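Local coordinates for probable Brix domain-containing ribosomal biogenesis protein (PDB 1W94), which probably takes part in ribosome biogenesis as an archaeal Imp4-like protein of the Brix family, with a likely role in binding ribosomal RNA, at residues W121-R124 with A130-M133; R13-S18 with Y29-K34; V92-C97 with G103-M108. All coordinates share one frame; numbering follows the deposited sequence.

Interaction 1: W121-R124 with A130-M133; sequences WSIR and AWVM
With CG of Trp121 anti to its carbonyl carbon (chi1 -63°) and the selenomethionine Met133 bent at its last torsion (chi3 69°), indole and methyl are brought together: CE of Met133 sits 4.0 Å above the plane of the Trp121 ring, displaced toward the rim. The two belong to the antiparallel beta hairpin of strands 120-124 and 131-136 in the Brix-domain sheet. The benzene half of the indole also comes up beside the Met133 carbonyl, CZ3 of Trp121 lying 3.7 Å from O of Met133. Replacing the indole of Trp121 by the methyl of an alanine would probably leave Met133 CE without its aromatic cover and open a gap beside Phe145, Ile24 and Met25, which also touch the ring. Ile123 and Met133 form a non-hydrogen-bonded pair and lie alongside each other, while CG2 of Ile123 crosses to CE3 of Trp131 at 3.6 Å. Helix 102-108 packs on this trio through Leu104, Cys105 and Met108. Arg124 and Val132 are a hydrogen-bonded pair, Val132 N to Arg124 O measuring 2.9 Å and nearly straight (168°). On the other face of the sheet, Arg124 reaches Glu134 in a salt bridge, and CG1 of Val132 lies 3.9 Å above the centre of the Arg124 guanidinium.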
loop_
_atom_site.group_PDB
_atom_site.type_symbol
_atom_site.label_atom_id
_atom_site.label_comp_id
_atom_site.label_asym_id
_atom_site.label_seq_id
_atom_site.Cartn_x
_atom_site.Cartn_y
_atom_site.Cartn_z
ATOM N N TRP A 121 -3.183 -2.037 10.632
ATOM C CA TRP A 121 -1.953 -2.706 10.266
ATOM C C TRP A 121 -1.097 -3.052 11.479
ATOM O O TRP A 121 -1.058 -2.338 12.503
ATOM C CB TRP A 121 -1.132 -1.879 9.269
ATOM C CG TRP A 121 -1.812 -1.651 7.961
ATOM C CD1 TRP A 121 -2.619 -0.612 7.642
ATOM C CD2 TRP A 121 -1.753 -2.492 6.794
ATOM N NE1 TRP A 121 -3.057 -0.737 6.339
ATOM C CE2 TRP A 121 -2.543 -1.885 5.805
ATOM C CE3 TRP A 121 -1.126 -3.724 6.500
ATOM C CZ2 TRP A 121 -2.717 -2.443 4.529
ATOM C CZ3 TRP A 121 -1.278 -4.267 5.198
ATOM C CH2 TRP A 121 -2.073 -3.646 4.261
ATOM N N SER A 122 -0.414 -4.180 11.351
ATOM C CA SER A 122 0.582 -4.591 12.305
ATOM C C SER A 122 1.904 -4.591 11.535
ATOM O O SER A 122 1.969 -5.169 10.451
ATOM C CB SER A 122 0.238 -5.999 12.750
ATOM O OG SER A 122 0.993 -6.383 13.856
ATOM N N ILE A 123 2.928 -3.935 12.070
ATOM C CA ILE A 123 4.277 -3.947 11.504
ATOM C C ILE A 123 5.211 -4.723 12.388
ATOM O O ILE A 123 5.277 -4.482 13.605
ATOM C CB ILE A 123 4.842 -2.541 11.355
ATOM C CG1 ILE A 123 4.005 -1.762 10.338
ATOM C CG2 ILE A 123 6.343 -2.593 10.914
ATOM C CD1 ILE A 123 4.257 -0.256 10.336
ATOM N N ARG A 124 5.926 -5.685 11.812
ATOM C CA ARG A 124 6.890 -6.420 12.612
ATOM C C ARG A 124 8.143 -6.811 11.843
ATOM O O ARG A 124 8.157 -6.754 10.624
ATOM C CB ARG A 124 6.233 -7.638 13.271
ATOM C CG ARG A 124 6.332 -8.928 12.471
ATOM C CD ARG A 124 5.015 -9.337 11.886
ATOM N NE ARG A 124 5.019 -10.730 11.415
ATOM C CZ ARG A 124 3.965 -11.336 10.873
ATOM N NH1 ARG A 124 2.809 -10.683 10.741
ATOM N NH2 ARG A 124 4.066 -12.596 10.467
ATOM N N ALA A 130 12.754 -7.190 5.562
ATOM C CA ALA A 130 13.023 -6.075 6.493
ATOM C C ALA A 130 11.860 -5.875 7.499
ATOM O O ALA A 130 12.069 -5.740 8.713
ATOM C CB ALA A 130 13.289 -4.783 5.710
ATOM N N TRP A 131 10.643 -5.864 6.964
ATOM C CA TRP A 131 9.409 -5.705 7.717
ATOM C C TRP A 131 8.311 -6.527 7.066
ATOM O O TRP A 131 8.300 -6.720 5.834
ATOM C CB TRP A 131 8.968 -4.225 7.711
ATOM C CG TRP A 131 10.022 -3.299 8.267
ATOM C CD1 TRP A 131 10.876 -2.504 7.550
ATOM C CD2 TRP A 131 10.345 -3.095 9.649
ATOM N NE1 TRP A 131 11.712 -1.824 8.409
ATOM C CE2 TRP A 131 11.407 -2.158 9.699
ATOM C CE3 TRP A 131 9.830 -3.594 10.850
ATOM C CZ2 TRP A 131 11.971 -1.718 10.907
ATOM C CZ3 TRP A 131 10.380 -3.144 12.059
ATOM C CH2 TRP A 131 11.451 -2.212 12.072
ATOM N N VAL A 132 7.379 -7.009 7.887
ATOM C CA VAL A 132 6.099 -7.517 7.394
ATOM C C VAL A 132 4.962 -6.615 7.925
ATOM O O VAL A 132 4.856 -6.387 9.159
ATOM C CB VAL A 132 5.871 -9.005 7.780
ATOM C CG1 VAL A 132 4.456 -9.475 7.383
ATOM C CG2 VAL A 132 6.939 -9.910 7.098
HETATM N N MSE A 133 4.145 -6.110 6.997
HETATM C CA MSE A 133 2.983 -5.315 7.321
HETATM C C MSE A 133 1.796 -6.206 7.088
HETATM O O MSE A 133 1.516 -6.599 5.957
HETATM C CB MSE A 133 2.845 -4.089 6.425
HETATM C CG MSE A 133 3.914 -3.068 6.615
HETATM SE SE MSE A 133 3.541 -1.525 5.498
HETATM C CE MSE A 133 2.001 -0.842 6.388
#

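Interaction 2: R13-S18 with Y29-K34; sequences RTRSFS and YINRGK
The carbonyl oxygen of Thr14 is gripped twice by Ser18, the helix residue that meets Tyr29: Ser18 OG bonds to Thr14 O at 2.9 Å and Ser18 N to Thr14 O at 3.0 Å, the two donors arriving from opposite faces of the carbonyl plane. A chi1 of -63° sets OG beside its own backbone nitrogen, from where it can reach back one turn and satisfy itself inside the helix. The methylene of Ser18 is the part that meets the tyrosine: CB of Ser18 lies 3.8 Å from CE1 of Tyr29, oblique to the ring. These elements make up a beta-alpha-beta unit, in which helix 12-25 connects strand 3-6 to the parallel edge strand 28-29, and the contact packs the helix against the chain leaving that edge. Tyr29 extends toward the helix with CG anti to its backbone N (chi1 178°), bringing OH of Tyr29 to 4.4 Å from the aliphatic CG of Arg15. Beyond it, Arg15 and Asn31 cross at about a right angle, their flat groups turned 60° apart. OD1 of Asn31 lies near the guanidinium plane, at its edge, but 4.2 Å from NE of Arg15, too far for a hydrogen bond. Arg32 anchors the same loop through bonds to the carbonyl oxygens of Thr6 and Met35.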
loop_
_atom_site.group_PDB
_atom_site.type_symbol
_atom_site.label_atom_id
_atom_site.label_comp_id
_atom_site.label_asym_id
_atom_site.label_seq_id
_atom_site.Cartn_x
_atom_site.Cartn_y
_atom_site.Cartn_z
ATOM N N ARG A 13 -2.375 -10.309 -11.872
ATOM C CA ARG A 13 -2.023 -10.309 -10.449
ATOM C C ARG A 13 -1.764 -8.894 -9.909
ATOM O O ARG A 13 -2.192 -8.542 -8.805
ATOM C CB ARG A 13 -0.824 -11.227 -10.151
ATOM C CG ARG A 13 -0.557 -11.418 -8.610
ATOM C CD ARG A 13 0.506 -12.461 -8.342
ATOM N NE ARG A 13 0.914 -12.559 -6.920
ATOM C CZ ARG A 13 0.188 -13.131 -5.953
ATOM N NH1 ARG A 13 -1.022 -13.604 -6.205
ATOM N NH2 ARG A 13 0.654 -13.199 -4.711
ATOM N N THR A 14 -1.059 -8.090 -10.687
ATOM C CA THR A 14 -0.814 -6.718 -10.300
ATOM C C THR A 14 -2.130 -5.933 -10.190
ATOM O O THR A 14 -2.307 -5.164 -9.247
ATOM C CB THR A 14 0.224 -6.051 -11.227
ATOM O OG1 THR A 14 1.469 -6.735 -11.087
ATOM C CG2 THR A 14 0.457 -4.594 -10.874
ATOM N N ARG A 15 -3.046 -6.160 -11.138
ATOM C CA ARG A 15 -4.402 -5.564 -11.097
ATOM C C ARG A 15 -5.177 -5.952 -9.836
ATOM O O ARG A 15 -5.705 -5.102 -9.146
ATOM C CB ARG A 15 -5.221 -5.975 -12.330
ATOM C CG ARG A 15 -4.893 -5.143 -13.530
ATOM C CD ARG A 15 -5.816 -5.410 -14.745
ATOM N NE ARG A 15 -5.996 -4.145 -15.469
ATOM C CZ ARG A 15 -5.427 -3.841 -16.637
ATOM N NH1 ARG A 15 -4.658 -4.719 -17.263
ATOM N NH2 ARG A 15 -5.641 -2.657 -17.192
ATOM N N SER A 16 -5.267 -7.252 -9.591
ATOM C CA SER A 16 -5.956 -7.802 -8.447
ATOM C C SER A 16 -5.400 -7.239 -7.158
ATOM O O SER A 16 -6.157 -6.804 -6.275
ATOM C CB SER A 16 -5.782 -9.312 -8.436
ATOM O OG SER A 16 -6.649 -9.893 -9.376
ATOM N N PHE A 17 -4.074 -7.291 -7.038
ATOM C CA PHE A 17 -3.404 -6.745 -5.882
ATOM C C PHE A 17 -3.775 -5.283 -5.660
ATOM O O PHE A 17 -4.097 -4.885 -4.533
ATOM C CB PHE A 17 -1.883 -6.837 -5.996
ATOM C CG PHE A 17 -1.169 -6.049 -4.915
ATOM C CD1 PHE A 17 -1.074 -6.559 -3.608
ATOM C CD2 PHE A 17 -0.636 -4.778 -5.185
ATOM C CE1 PHE A 17 -0.457 -5.842 -2.614
ATOM C CE2 PHE A 17 -0.004 -4.034 -4.179
ATOM C CZ PHE A 17 0.076 -4.567 -2.885
ATOM N N SER A 18 -3.685 -4.483 -6.716
ATOM C CA SER A 18 -3.803 -3.028 -6.572
ATOM C C SER A 18 -5.242 -2.618 -6.302
ATOM O O SER A 18 -5.485 -1.745 -5.476
ATOM C CB SER A 18 -3.262 -2.289 -7.806
ATOM O OG SER A 18 -1.885 -2.555 -7.951
ATOM N N TYR A 29 -9.113 4.136 -6.963
ATOM C CA TYR A 29 -8.345 3.374 -7.962
ATOM C C TYR A 29 -8.721 3.745 -9.393
ATOM O O TYR A 29 -9.906 3.800 -9.730
ATOM C CB TYR A 29 -8.547 1.874 -7.781
ATOM C CG TYR A 29 -7.830 1.034 -8.811
ATOM C CD1 TYR A 29 -6.465 0.750 -8.663
ATOM C CD2 TYR A 29 -8.501 0.532 -9.930
ATOM C CE1 TYR A 29 -5.783 -0.015 -9.584
ATOM C CE2 TYR A 29 -7.818 -0.234 -10.877
ATOM C CZ TYR A 29 -6.449 -0.508 -10.677
ATOM O OH TYR A 29 -5.745 -1.255 -11.578
ATOM N N ILE A 30 -7.719 3.969 -10.245
ATOM C CA ILE A 30 -7.980 4.151 -11.687
ATOM C C ILE A 30 -7.114 3.232 -12.540
ATOM O O ILE A 30 -5.954 2.991 -12.214
ATOM C CB ILE A 30 -7.762 5.616 -12.149
ATOM C CG1 ILE A 30 -6.319 6.057 -11.906
ATOM C CG2 ILE A 30 -8.781 6.557 -11.460
ATOM C CD1 ILE A 30 -5.857 7.231 -12.766
ATOM N N ASN A 31 -7.668 2.747 -13.652
ATOM C CA ASN A 31 -6.874 1.961 -14.587
ATOM C C ASN A 31 -5.856 2.889 -15.226
ATOM O O ASN A 31 -6.164 4.041 -15.614
ATOM C CB ASN A 31 -7.749 1.265 -15.666
ATOM C CG ASN A 31 -8.660 0.159 -15.076
ATOM O OD1 ASN A 31 -8.191 -0.782 -14.418
ATOM N ND2 ASN A 31 -9.961 0.262 -15.341
ATOM N N ARG A 32 -4.652 2.380 -15.379
ATOM C CA ARG A 32 -3.579 3.227 -15.844
ATOM C C ARG A 32 -3.751 3.547 -17.316
ATOM O O ARG A 32 -3.397 4.647 -17.768
ATOM C CB ARG A 32 -2.229 2.578 -15.555
ATOM C CG ARG A 32 -0.996 3.361 -16.065
ATOM C CD ARG A 32 -0.862 4.729 -15.411
ATOM N NE ARG A 32 0.330 5.447 -15.881
ATOM C CZ ARG A 32 1.542 5.343 -15.347
ATOM N NH1 ARG A 32 1.751 4.536 -14.300
ATOM N NH2 ARG A 32 2.553 6.058 -15.847
ATOM N N GLY A 33 -4.320 2.595 -18.058
ATOM C CA GLY A 33 -4.399 2.686 -19.508
ATOM C C GLY A 33 -3.040 3.051 -20.092
ATOM O O GLY A 33 -2.035 2.396 -19.810
ATOM N N LYS A 34 -3.010 4.118 -20.876
ATOM C CA LYS A 34 -1.775 4.542 -21.531
ATOM C C LYS A 34 -1.286 5.933 -21.062
ATOM O O LYS A 34 -0.525 6.607 -21.768
ATOM C CB LYS A 34 -1.977 4.530 -23.054
ATOM C CG LYS A 34 -2.035 3.161 -23.707
ATOM C CD LYS A 34 -2.081 3.353 -25.256
ATOM C CE LYS A 34 -2.528 2.099 -25.999
ATOM N NZ LYS A 34 -1.610 0.929 -25.815
#

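Interaction 3: V92-C97 with G103-M108; sequences VRVSSC and GLCNLM
Cys105 and Cys97 are joined by a disulfide, with SG of Cys97 2.1 Å from SG of Cys105, and this covalent link carries most of the contact. Cys105, on the helix, loses the most surface to its partner segment; Cys97, in the loop after strand 93-94, comes second. Both cysteines hold SG anti to the carbonyl carbon, beside the backbone nitrogen, yet chi1 of Cys97 is only -35°, turned well toward an eclipsed position. The torsion about the sulfur-sulfur bond is -111°, wider than the near-perpendicular value such bonds prefer, and the CA atoms of Cys97 and Cys105 stand 6.9 Å apart, a long span for a disulfide. These values are consistent with a bridge twisted away from its preferred torsions to span loop and helix. It closes a covalent ring over the seven residues between the cysteines, tying the turn that leads into the helix and restricting how far the loop can move away from it. Val94 supplies the third, smaller part. A chi1 of 60° sets its CG1 between the backbone nitrogen and the carbonyl carbon, and this CG1 of Val94 reaches to 3.9 Å from SG of Cys105, so that a methyl group packs on the buried sulfur. The elements form a beta-alpha-beta unit: helix 102-108 carries the chain from strand 93-94 to the parallel neighbouring strand 111-112. On its other flank, strand 93-94 pairs with strand 120-124, and the helix rests on the sheet, with Leu104, Leu107 and Met108 touching Ile74 of strand 70-80 and residues of strand 145-154.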
loop_
_atom_site.group_PDB
_atom_site.type_symbol
_atom_site.label_atom_id
_atom_site.label_comp_id
_atom_site.label_asym_id
_atom_site.label_seq_id
_atom_site.Cartn_x
_atom_site.Cartn_y
_atom_site.Cartn_z
ATOM N N VAL A 92 -6.573 2.767 7.887
ATOM C CA VAL A 92 -5.595 3.842 7.927
ATOM C C VAL A 92 -4.891 3.902 9.289
ATOM O O VAL A 92 -4.210 4.876 9.602
ATOM C CB VAL A 92 -6.230 5.217 7.549
ATOM C CG1 VAL A 92 -6.739 5.181 6.133
ATOM C CG2 VAL A 92 -7.380 5.566 8.490
ATOM N N ARG A 93 -5.080 2.867 10.097
ATOM C CA ARG A 93 -4.493 2.831 11.419
ATOM C C ARG A 93 -3.381 1.807 11.433
ATOM O O ARG A 93 -3.347 0.909 10.602
ATOM C CB ARG A 93 -5.553 2.499 12.451
ATOM C CG ARG A 93 -6.514 3.686 12.653
ATOM C CD ARG A 93 -7.825 3.318 13.326
ATOM N NE ARG A 93 -7.686 2.336 14.397
ATOM C CZ ARG A 93 -8.197 1.109 14.352
ATOM N NH1 ARG A 93 -8.890 0.719 13.284
ATOM N NH2 ARG A 93 -8.028 0.278 15.374
ATOM N N VAL A 94 -2.462 1.986 12.361
ATOM C CA VAL A 94 -1.404 1.021 12.612
ATOM C C VAL A 94 -1.249 0.929 14.143
ATOM O O VAL A 94 -1.460 1.913 14.856
ATOM C CB VAL A 94 -0.099 1.430 11.864
ATOM C CG1 VAL A 94 0.389 2.800 12.335
ATOM C CG2 VAL A 94 0.973 0.333 11.958
ATOM N N SER A 95 -0.916 -0.251 14.646
ATOM C CA SER A 95 -0.820 -0.425 16.078
ATOM C C SER A 95 0.452 0.212 16.663
ATOM O O SER A 95 0.431 0.681 17.798
ATOM C CB SER A 95 -0.999 -1.900 16.489
ATOM O OG SER A 95 -0.219 -2.785 15.701
ATOM N N SER A 96 1.512 0.284 15.860
ATOM C CA SER A 96 2.814 0.810 16.272
ATOM C C SER A 96 3.731 0.797 15.060
ATOM O O SER A 96 3.653 -0.132 14.250
ATOM C CB SER A 96 3.439 -0.071 17.376
ATOM O OG SER A 96 4.740 0.378 17.745
ATOM N N CYS A 97 4.594 1.810 14.936
ATOM C CA CYS A 97 5.709 1.768 13.983
ATOM C C CYS A 97 7.019 1.729 14.760
ATOM O O CYS A 97 7.566 2.773 15.106
ATOM C CB CYS A 97 5.690 2.932 12.962
ATOM S SG CYS A 97 4.018 3.456 12.440
ATOM N N GLY A 103 8.974 5.453 8.294
ATOM C CA GLY A 103 8.750 5.893 6.918
ATOM C C GLY A 103 7.607 5.130 6.262
ATOM O O GLY A 103 6.851 5.696 5.471
ATOM N N LEU A 104 7.462 3.843 6.584
ATOM C CA LEU A 104 6.311 3.087 6.094
ATOM C C LEU A 104 5.029 3.780 6.455
ATOM O O LEU A 104 4.178 3.990 5.594
ATOM C CB LEU A 104 6.310 1.644 6.609
ATOM C CG LEU A 104 7.467 0.818 6.077
ATOM C CD1 LEU A 104 7.535 -0.549 6.777
ATOM C CD2 LEU A 104 7.349 0.667 4.527
ATOM N N CYS A 105 4.897 4.179 7.716
ATOM C CA CYS A 105 3.704 4.844 8.176
ATOM C C CYS A 105 3.505 6.215 7.498
ATOM O O CYS A 105 2.375 6.570 7.152
ATOM C CB CYS A 105 3.694 4.925 9.727
ATOM S SG CYS A 105 3.773 3.217 10.405
ATOM N N ASN A 106 4.591 6.977 7.333
ATOM C CA ASN A 106 4.513 8.295 6.723
ATOM C C ASN A 106 4.093 8.227 5.261
ATOM O O ASN A 106 3.198 8.972 4.841
ATOM C CB ASN A 106 5.837 9.058 6.918
ATOM C CG ASN A 106 6.022 9.531 8.353
ATOM O OD1 ASN A 106 5.054 9.907 9.032
ATOM N ND2 ASN A 106 7.263 9.532 8.818
ATOM N N LEU A 107 4.681 7.294 4.503
ATOM C CA LEU A 107 4.360 7.156 3.083
ATOM C C LEU A 107 2.887 6.797 2.887
ATOM O O LEU A 107 2.191 7.397 2.085
ATOM C CB LEU A 107 5.232 6.074 2.442
ATOM C CG LEU A 107 6.700 6.491 2.249
ATOM C CD1 LEU A 107 7.493 5.268 1.744
ATOM C CD2 LEU A 107 6.801 7.683 1.303
HETATM N N MSE A 108 2.409 5.836 3.658
HETATM C CA MSE A 108 1.063 5.315 3.468
HETATM C C MSE A 108 -0.007 6.102 4.198
HETATM O O MSE A 108 -1.201 5.791 4.057
HETATM C CB MSE A 108 1.016 3.854 3.884
HETATM C CG MSE A 108 1.796 3.013 2.907
HETATM SE SE MSE A 108 1.823 1.210 3.401
HETATM C CE MSE A 108 -0.123 0.664 3.047
#

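Along the chain the contacts come in the order 2, 3, 1, one closing before the next opens. Interactions 1 and 3 are neighbours, their centres 10 Å apart: Trp121 bonds to the backbone of Arg93 and Ser95, joining strands 120-124 and 93-94, and CD1 of Ile123 packs 3.5 Å from SG of the disulfide residue Cys105. Interaction 2 lies on the other side of the chain's centre, 24 Å from interaction 1 and 23 Å from interaction 3, centre to centre. One continuous mixed sheet nevertheless spans all three. Interactions 2 and 3 each belong to a beta-alpha-beta unit near opposite edges of that sheet, consistent with the internal duplication described for this protein.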